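Local coordinates for p-47 protein (Clostridium botulinum E1 str. 'BoNT E Beluga', PDB 5WIX), which is of unknown function but has a tubular lipid-binding (TULIP) fold resembling bactericidal/permeability-increasing protein, which makes a role in binding lipid or another hydrophobic ligand conceivable, at residues A174-T179 / M185-F190. Numbering follows the deposited sequence.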
ATOM      1  N   ALA A 174       8.279  -3.903  12.729  1.00110.48           N
ATOM      2  CA  ALA A 174       7.453  -2.853  12.148  1.00104.49           C
ATOM      3  C   ALA A 174       6.421  -2.385  13.149  1.00108.73           C
ATOM      4  O   ALA A 174       5.864  -3.191  13.902  1.00102.56           O
ATOM      5  CB  ALA A 174       6.769  -3.341  10.886  1.00 97.59           C
ATOM      6  N   SER A 175       6.177  -1.079  13.169  1.00107.20           N
ATOM      7  CA  SER A 175       5.064  -0.546  13.933  1.00 85.85           C
ATOM      8  C   SER A 175       3.884  -0.446  12.985  1.00 91.91           C
ATOM      9  O   SER A 175       4.021  -0.005  11.837  1.00 99.81           O
ATOM     10  CB  SER A 175       5.400   0.806  14.551  1.00 99.17           C
ATOM     11  OG  SER A 175       5.513   1.815  13.562  1.00127.98           O
ATOM     12  N   LEU A 176       2.734  -0.909  13.452  1.00 86.93           N
ATOM     13  CA  LEU A 176       1.520  -0.805  12.673  1.00 88.20           C
ATOM     14  C   LEU A 176       0.472  -0.015  13.449  1.00118.67           C
ATOM     15  O   LEU A 176       0.139  -0.355  14.588  1.00127.92           O
ATOM     16  CB  LEU A 176       0.992  -2.179  12.304  1.00 78.65           C
ATOM     17  CG  LEU A 176      -0.173  -2.094  11.321  1.00 90.34           C
ATOM     18  CD1 LEU A 176      -0.182  -3.279  10.371  1.00 97.09           C
ATOM     19  CD2 LEU A 176      -1.499  -1.961  12.062  1.00102.25           C
ATOM     20  N   ASN A 177      -0.047   1.030  12.807  1.00123.79           N
ATOM     21  CA  ASN A 177      -0.924   2.005  13.440  1.00121.39           C
ATOM     22  C   ASN A 177      -2.372   1.878  12.973  1.00114.74           C
ATOM     23  O   ASN A 177      -2.718   2.368  11.899  1.00121.56           O
ATOM     24  CB  ASN A 177      -0.401   3.418  13.134  1.00121.97           C
ATOM     25  CG  ASN A 177      -0.807   4.445  14.171  1.00124.86           C
ATOM     26  OD1 ASN A 177      -1.791   4.279  14.890  1.00122.59           O
ATOM     27  ND2 ASN A 177      -0.045   5.528  14.244  1.00131.99           N
ATOM     28  N   VAL A 178      -3.220   1.213  13.751  1.00109.29           N
ATOM     29  CA  VAL A 178      -4.654   1.385  13.533  1.00122.27           C
ATOM     30  C   VAL A 178      -5.002   2.720  14.175  1.00127.43           C
ATOM     31  O   VAL A 178      -4.275   3.190  15.051  1.00139.91           O
ATOM     32  CB  VAL A 178      -5.520   0.261  14.140  1.00120.27           C
ATOM     33  CG1 VAL A 178      -6.971   0.372  13.626  1.00113.77           C
ATOM     34  CG2 VAL A 178      -4.929  -1.108  13.828  1.00 92.99           C
ATOM     35  N   THR A 179      -6.094   3.333  13.739  1.00122.65           N
ATOM     36  CA  THR A 179      -6.521   4.630  14.263  1.00134.95           C
ATOM     37  C   THR A 179      -5.447   5.706  14.039  1.00128.46           C
ATOM     38  O   THR A 179      -4.966   6.344  14.982  1.00125.88           O
ATOM     39  CB  THR A 179      -6.897   4.552  15.773  1.00142.89           C
ATOM     40  OG1 THR A 179      -5.719   4.357  16.567  1.00147.88           O
ATOM     41  CG2 THR A 179      -7.879   3.404  16.026  1.00139.00           C
ATOM     42  N   MET A 185      -7.263   4.590   5.434  1.00 92.19           N
ATOM     43  CA  MET A 185      -6.130   3.678   5.372  1.00 99.22           C
ATOM     44  C   MET A 185      -6.095   2.731   6.556  1.00105.52           C
ATOM     45  O   MET A 185      -5.348   1.752   6.543  1.00110.84           O
ATOM     46  CB  MET A 185      -4.807   4.440   5.323  1.00 93.86           C
ATOM     47  CG  MET A 185      -4.269   4.699   3.939  1.00 78.21           C
ATOM     48  SD  MET A 185      -2.664   5.514   4.036  1.00 81.67           S
ATOM     49  CE  MET A 185      -1.576   4.100   4.188  1.00105.53           C
ATOM     50  N   ASN A 186      -6.881   3.032   7.586  1.00100.35           N
ATOM     51  CA  ASN A 186      -6.861   2.226   8.800  1.00 94.63           C
ATOM     52  C   ASN A 186      -7.284   0.790   8.527  1.00 95.27           C
ATOM     53  O   ASN A 186      -8.332   0.545   7.935  1.00 94.10           O
ATOM     54  CB  ASN A 186      -7.751   2.846   9.874  1.00106.66           C
ATOM     55  CG  ASN A 186      -7.187   4.147  10.413  1.00110.50           C
ATOM     56  OD1 ASN A 186      -5.966   4.338  10.454  1.00 96.93           O
ATOM     57  ND2 ASN A 186      -8.075   5.056  10.823  1.00104.48           N
ATOM     58  N   PRO A 187      -6.436  -0.168   8.931  1.00 99.70           N
ATOM     59  CA  PRO A 187      -6.644  -1.609   8.743  1.00 81.57           C
ATOM     60  C   PRO A 187      -7.488  -2.258   9.823  1.00 91.10           C
ATOM     61  O   PRO A 187      -7.313  -1.931  10.994  1.00114.93           O
ATOM     62  CB  PRO A 187      -5.227  -2.168   8.802  1.00 80.64           C
ATOM     63  CG  PRO A 187      -4.481  -1.209   9.653  1.00 80.54           C
ATOM     64  CD  PRO A 187      -5.073   0.136   9.410  1.00 97.31           C
ATOM     65  N   LYS A 188      -8.366  -3.181   9.435  1.00 85.71           N
ATOM     66  CA  LYS A 188      -9.141  -3.965  10.401  1.00 97.71           C
ATOM     67  C   LYS A 188      -8.519  -5.342  10.574  1.00109.85           C
ATOM     68  O   LYS A 188      -8.188  -5.756  11.683  1.00103.41           O
ATOM     69  CB  LYS A 188     -10.598  -4.105   9.958  1.00109.14           C
ATOM     70  N   GLN A 189      -8.380  -6.049   9.462  1.00113.61           N
ATOM     71  CA  GLN A 189      -7.672  -7.311   9.465  1.00116.71           C
ATOM     72  C   GLN A 189      -6.416  -7.179   8.621  1.00117.17           C
ATOM     73  O   GLN A 189      -6.376  -6.367   7.698  1.00112.23           O
ATOM     74  CB  GLN A 189      -8.572  -8.428   8.958  1.00119.42           C
ATOM     75  CG  GLN A 189      -9.624  -8.824   9.959  1.00128.48           C
ATOM     76  CD  GLN A 189     -10.939  -9.134   9.305  1.00144.37           C
ATOM     77  OE1 GLN A 189     -11.292  -8.547   8.277  1.00140.46           O
ATOM     78  NE2 GLN A 189     -11.685 -10.058   9.897  1.00160.91           N
ATOM     79  N   PHE A 190      -5.398  -7.973   8.948  1.00116.32           N
ATOM     80  CA  PHE A 190      -4.081  -7.868   8.317  1.00108.24           C
ATOM     81  C   PHE A 190      -3.139  -8.996   8.775  1.00115.11           C
ATOM     82  O   PHE A 190      -3.246  -9.467   9.909  1.00127.87           O
ATOM     83  CB  PHE A 190      -3.459  -6.512   8.639  1.00 90.55           C
ATOM     84  CG  PHE A 190      -3.339  -6.245  10.107  1.00101.06           C
ATOM     85  CD1 PHE A 190      -2.202  -6.615  10.800  1.00113.58           C
ATOM     86  CD2 PHE A 190      -4.366  -5.632  10.797  1.00114.30           C
ATOM     87  CE1 PHE A 190      -2.091  -6.381  12.156  1.00127.43           C
ATOM     88  CE2 PHE A 190      -4.261  -5.391  12.156  1.00127.15           C
ATOM     89  CZ  PHE A 190      -3.123  -5.769  12.836  1.00130.83           C
TER
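The amide oxygen of Asn186 lies against the loop at Thr179, its OD1 3.4 Å from Thr179 N, and takes a hydrogen bond from Ser180 OG, the next residue. With CG anti to the carbonyl carbon (chi1 -69°), the Asn186 amide is swung over to the Thr179 backbone, and its ND2 comes 3.8 Å from Thr179 CA. Beyond this polar corner side-chain carbons make most of the contact. Both methyls of Val178 press on the carbonyl oxygen of Pro187, CG1 standing 3.5 Å from Pro187 O, while Val178 CG2 also reaches the proline ring at CG, 4.2 Å away. That same ring carbon, Pro187 CG, meets Leu176 CD2 at 3.9 Å, so the valine and leucine methyls, neighbours of each other, come down on the same corner of the pyrrolidine. The other leucine branch is spent on the aromatic ring: Leu176 CD1 sits over a face of Phe190, 4.2 Å from the ring centroid and 23° off the normal, a CH-pi contact shifted toward the CD1-CE1 rim. The phenyl gets there because Phe190 CG stands between its own backbone N and carbonyl carbon (chi1 57°), which turns the ring back toward the leucine. The two segments pack through these side chains as parts of different sheets. Strand 174-177 lies between strands 120-125 and 407-409, and Leu176 also touches Val407. Phe190 meets Phe111 edge-to-face, and Pro187 and Phe190 both rest on Leu208 of strand 203-210, where Lys188 and Gln189 form a classic beta bulge opposite Ser209. The contact thus joins an inner strand of the ten-stranded sheet to the outermost strand 187-195 of the six-stranded antiparallel sheet.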